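Side-chain contact in lipoate-protein ligase 1 (Plasmodium falciparum, PDB 5T8U), which belongs to the lipoate-protein ligase family, with a ligase A/B-type catalytic domain that holds lipoic acid in this model: residues S119-I124 against F163-T168. Sequence-based numbering, arbitrary orientation.
Sequences SNFLII and FLHHGT. With LPA (lipoic acid), chain C.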
ATOM      1  N   SER A 119       6.170   2.443  14.731  1.00 58.74           N
ATOM      2  CA  SER A 119       5.180   2.895  15.705  1.00 59.38           C
ATOM      3  C   SER A 119       3.785   2.398  15.346  1.00 59.11           C
ATOM      4  O   SER A 119       3.047   1.928  16.218  1.00 60.87           O
ATOM      5  CB  SER A 119       5.200   4.419  15.809  1.00 58.58           C
ATOM      6  OG  SER A 119       6.306   4.861  16.576  1.00 58.60           O
ATOM      7  N   ASN A 120       3.404   2.494  14.070  1.00 60.49           N
ATOM      8  CA  ASN A 120       2.104   1.982  13.646  1.00 59.50           C
ATOM      9  C   ASN A 120       1.959   0.508  14.010  1.00 60.45           C
ATOM     10  O   ASN A 120       0.965   0.097  14.628  1.00 60.45           O
ATOM     11  CB  ASN A 120       1.930   2.185  12.139  1.00 58.14           C
ATOM     12  CG  ASN A 120       2.059   3.641  11.726  1.00 57.43           C
ATOM     13  OD1 ASN A 120       2.005   4.544  12.560  1.00 58.86           O
ATOM     14  ND2 ASN A 120       2.226   3.876  10.430  1.00 55.81           N
ATOM     15  N   PHE A 121       2.955  -0.303  13.641  1.00 60.63           N
ATOM     16  CA  PHE A 121       2.921  -1.717  14.000  1.00 61.44           C
ATOM     17  C   PHE A 121       2.842  -1.909  15.509  1.00 59.28           C
ATOM     18  O   PHE A 121       2.270  -2.899  15.977  1.00 62.91           O
ATOM     19  CB  PHE A 121       4.151  -2.437  13.443  1.00 61.41           C
ATOM     20  CG  PHE A 121       4.036  -2.803  11.988  1.00 60.67           C
ATOM     21  CD1 PHE A 121       3.042  -3.666  11.557  1.00 59.96           C
ATOM     22  CD2 PHE A 121       4.932  -2.304  11.056  1.00 62.24           C
ATOM     23  CE1 PHE A 121       2.932  -4.013  10.223  1.00 60.47           C
ATOM     24  CE2 PHE A 121       4.829  -2.649   9.718  1.00 60.91           C
ATOM     25  CZ  PHE A 121       3.827  -3.505   9.302  1.00 60.12           C
ATOM     26  N   LEU A 122       3.402  -0.981  16.287  1.00 51.36           N
ATOM     27  CA  LEU A 122       3.302  -1.089  17.740  1.00 51.56           C
ATOM     28  C   LEU A 122       1.886  -0.788  18.216  1.00 51.67           C
ATOM     29  O   LEU A 122       1.404  -1.406  19.169  1.00 51.62           O
ATOM     30  CB  LEU A 122       4.303  -0.152  18.415  1.00 51.74           C
ATOM     31  CG  LEU A 122       4.277  -0.159  19.949  1.00 52.78           C
ATOM     32  CD1 LEU A 122       4.543  -1.555  20.497  1.00 54.09           C
ATOM     33  CD2 LEU A 122       5.280   0.834  20.514  1.00 54.00           C
ATOM     34  N   ILE A 123       1.210   0.167  17.575  1.00 55.41           N
ATOM     35  CA  ILE A 123      -0.191   0.418  17.895  1.00 57.58           C
ATOM     36  C   ILE A 123      -1.017  -0.829  17.623  1.00 59.19           C
ATOM     37  O   ILE A 123      -1.853  -1.233  18.444  1.00 60.84           O
ATOM     38  CB  ILE A 123      -0.715   1.633  17.104  1.00 55.33           C
ATOM     39  CG1 ILE A 123       0.017   2.905  17.541  1.00 55.55           C
ATOM     40  CG2 ILE A 123      -2.227   1.796  17.294  1.00 54.08           C
ATOM     41  CD1 ILE A 123      -0.279   4.117  16.677  1.00 55.04           C
ATOM     42  N   ILE A 124      -0.788  -1.472  16.477  1.00 58.70           N
ATOM     43  CA  ILE A 124      -1.560  -2.665  16.138  1.00 59.34           C
ATOM     44  C   ILE A 124      -1.267  -3.788  17.131  1.00 60.83           C
ATOM     45  O   ILE A 124      -2.186  -4.407  17.685  1.00 62.66           O
ATOM     46  CB  ILE A 124      -1.273  -3.091  14.686  1.00 60.42           C
ATOM     47  CG1 ILE A 124      -1.619  -1.943  13.730  1.00 59.25           C
ATOM     48  CG2 ILE A 124      -2.073  -4.341  14.327  1.00 61.70           C
ATOM     49  CD1 ILE A 124      -1.269  -2.202  12.283  1.00 58.41           C
ATOM     50  N   PHE A 163       3.785  10.529   4.775  0.93 63.21           N
ATOM     51  CA  PHE A 163       4.144   9.121   4.699  0.93 61.85           C
ATOM     52  C   PHE A 163       2.884   8.292   4.900  0.93 60.72           C
ATOM     53  O   PHE A 163       2.145   8.504   5.871  0.93 56.77           O
ATOM     54  CB  PHE A 163       5.195   8.747   5.746  0.93 63.33           C
ATOM     55  CG  PHE A 163       5.452   7.270   5.839  0.93 63.92           C
ATOM     56  CD1 PHE A 163       6.197   6.619   4.869  0.93 65.61           C
ATOM     57  CD2 PHE A 163       4.945   6.531   6.895  0.93 63.09           C
ATOM     58  CE1 PHE A 163       6.432   5.258   4.952  0.93 65.99           C
ATOM     59  CE2 PHE A 163       5.178   5.172   6.983  0.93 63.24           C
ATOM     60  CZ  PHE A 163       5.921   4.535   6.012  0.93 64.91           C
ATOM     61  N   LEU A 164       2.646   7.356   3.982  1.00 65.60           N
ATOM     62  CA  LEU A 164       1.439   6.540   3.972  1.00 64.56           C
ATOM     63  C   LEU A 164       1.823   5.080   4.159  1.00 63.03           C
ATOM     64  O   LEU A 164       2.516   4.504   3.313  1.00 65.35           O
ATOM     65  CB  LEU A 164       0.661   6.733   2.668  1.00 63.05           C
ATOM     66  CG  LEU A 164      -0.665   5.976   2.525  1.00 61.52           C
ATOM     67  CD1 LEU A 164      -1.635   6.761   1.659  1.00 62.09           C
ATOM     68  CD2 LEU A 164      -0.458   4.596   1.926  1.00 60.21           C
ATOM     69  N   HIS A 165       1.369   4.489   5.260  1.00 59.12           N
ATOM     70  CA  HIS A 165       1.559   3.070   5.561  1.00 58.14           C
ATOM     71  C   HIS A 165       0.169   2.448   5.649  1.00 61.43           C
ATOM     72  O   HIS A 165      -0.505   2.569   6.676  1.00 60.58           O
ATOM     73  CB  HIS A 165       2.346   2.892   6.861  1.00 56.93           C
ATOM     74  CG  HIS A 165       2.318   1.499   7.415  1.00 55.31           C
ATOM     75  ND1 HIS A 165       2.802   1.191   8.669  1.00 55.59           N
ATOM     76  CD2 HIS A 165       1.874   0.332   6.890  1.00 55.28           C
ATOM     77  CE1 HIS A 165       2.652  -0.102   8.893  1.00 55.56           C
ATOM     78  NE2 HIS A 165       2.090  -0.646   7.830  1.00 55.22           N
ATOM     79  N   HIS A 166      -0.261   1.772   4.584  1.00 69.14           N
ATOM     80  CA  HIS A 166      -1.584   1.163   4.544  1.00 71.28           C
ATOM     81  C   HIS A 166      -1.445  -0.342   4.373  1.00 71.43           C
ATOM     82  O   HIS A 166      -0.695  -0.811   3.509  1.00 75.38           O
ATOM     83  CB  HIS A 166      -2.447   1.768   3.428  1.00 72.39           C
ATOM     84  CG  HIS A 166      -2.182   1.205   2.066  1.00 74.80           C
ATOM     85  ND1 HIS A 166      -2.949   0.201   1.515  1.00 76.45           N
ATOM     86  CD2 HIS A 166      -1.251   1.520   1.135  1.00 76.02           C
ATOM     87  CE1 HIS A 166      -2.495  -0.086   0.308  1.00 76.35           C
ATOM     88  NE2 HIS A 166      -1.466   0.701   0.053  1.00 75.63           N
ATOM     89  N   GLY A 167      -2.163  -1.091   5.212  1.00 65.47           N
ATOM     90  CA  GLY A 167      -2.076  -2.535   5.226  1.00 64.35           C
ATOM     91  C   GLY A 167      -3.427  -3.163   5.508  1.00 69.53           C
ATOM     92  O   GLY A 167      -4.421  -2.472   5.746  1.00 66.35           O
ATOM     93  N   THR A 168      -3.438  -4.493   5.487  1.00 82.02           N
ATOM     94  CA  THR A 168      -4.645  -5.281   5.676  1.00 86.06           C
ATOM     95  C   THR A 168      -4.519  -6.126   6.934  1.00 85.99           C
ATOM     96  O   THR A 168      -3.443  -6.660   7.231  1.00 89.67           O
ATOM     97  CB  THR A 168      -4.907  -6.192   4.470  1.00 87.42           C
ATOM     98  OG1 THR A 168      -6.116  -6.934   4.677  1.00 89.44           O
ATOM     99  CG2 THR A 168      -3.753  -7.164   4.261  1.00 87.86           C
TER
HETATM  100  C1  LPA C 401       1.960  -7.550   0.801  0.79 75.42           C
HETATM  101  O1  LPA C 401       1.705  -8.608   1.435  0.79 75.28           O
HETATM  102  C2  LPA C 401       1.327  -6.231   1.234  0.79 76.30           C
HETATM  103  O2  LPA C 401       2.741  -7.581  -0.187  0.79 74.97           O
HETATM  104  C3  LPA C 401      -0.173  -6.281   0.953  0.79 76.78           C
HETATM  105  C4  LPA C 401      -0.767  -4.877   1.031  0.79 77.13           C
HETATM  106  C5  LPA C 401      -2.181  -4.910   0.453  0.79 78.68           C
HETATM  107  C6  LPA C 401      -2.726  -3.617   0.391  0.79 79.85           C
HETATM  108  S6  LPA C 401      -3.862  -3.586  -0.649  0.79 81.08           S
HETATM  109  C7  LPA C 401      -3.541  -3.127   2.124  0.79 79.36           C
HETATM  110  C8  LPA C 401      -4.881  -2.310   1.840  0.79 79.70           C
HETATM  111  S8  LPA C 401      -5.113  -2.288   0.023  0.79 80.81           S
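With CG of His165 turned opposite its own backbone N (chi1 167°), the imidazole reaches from strand 162-170 to helix 117-132, where Asn120 and Phe121 both place CG anti to the carbonyl carbon, which sends amide and phenyl toward the strand to meet the imidazole. Asn120 and His165 pass alongside each other in opposite directions, and Asn120 ND2 donates to His165 ND1 over 3.3 Å. The bond is nearly straight at 165° and lies close to the amide plane, while the donor stands 31° out of the imidazole plane. Asn120 CB also packs against the ring, 3.7 Å from His165 ND1. Phe121 crosses the histidine side chain at about a right angle. Its ring presents one face to His165 CE1, which sits off-centre toward the rim, 3.5 Å from Phe121 CE2; the two rings meet obliquely, centroids 4.8 Å apart. At the far ends, Asn120 OD1 is hydrogen-bonded to Asn116 ND2 and His165 NE2 to Ser154 OG. Helix 117-132 packs on one face of the large mixed sheet, while on the other face His166 ND1 approaches lipoic acid C8 at 3.2 Å, edge-on. Because His165 ND1 accepts from the amide, the buried imidazole is probably neutral with its proton on NE2, which would then donate to Ser154, itself a residue of the lipoic acid pocket.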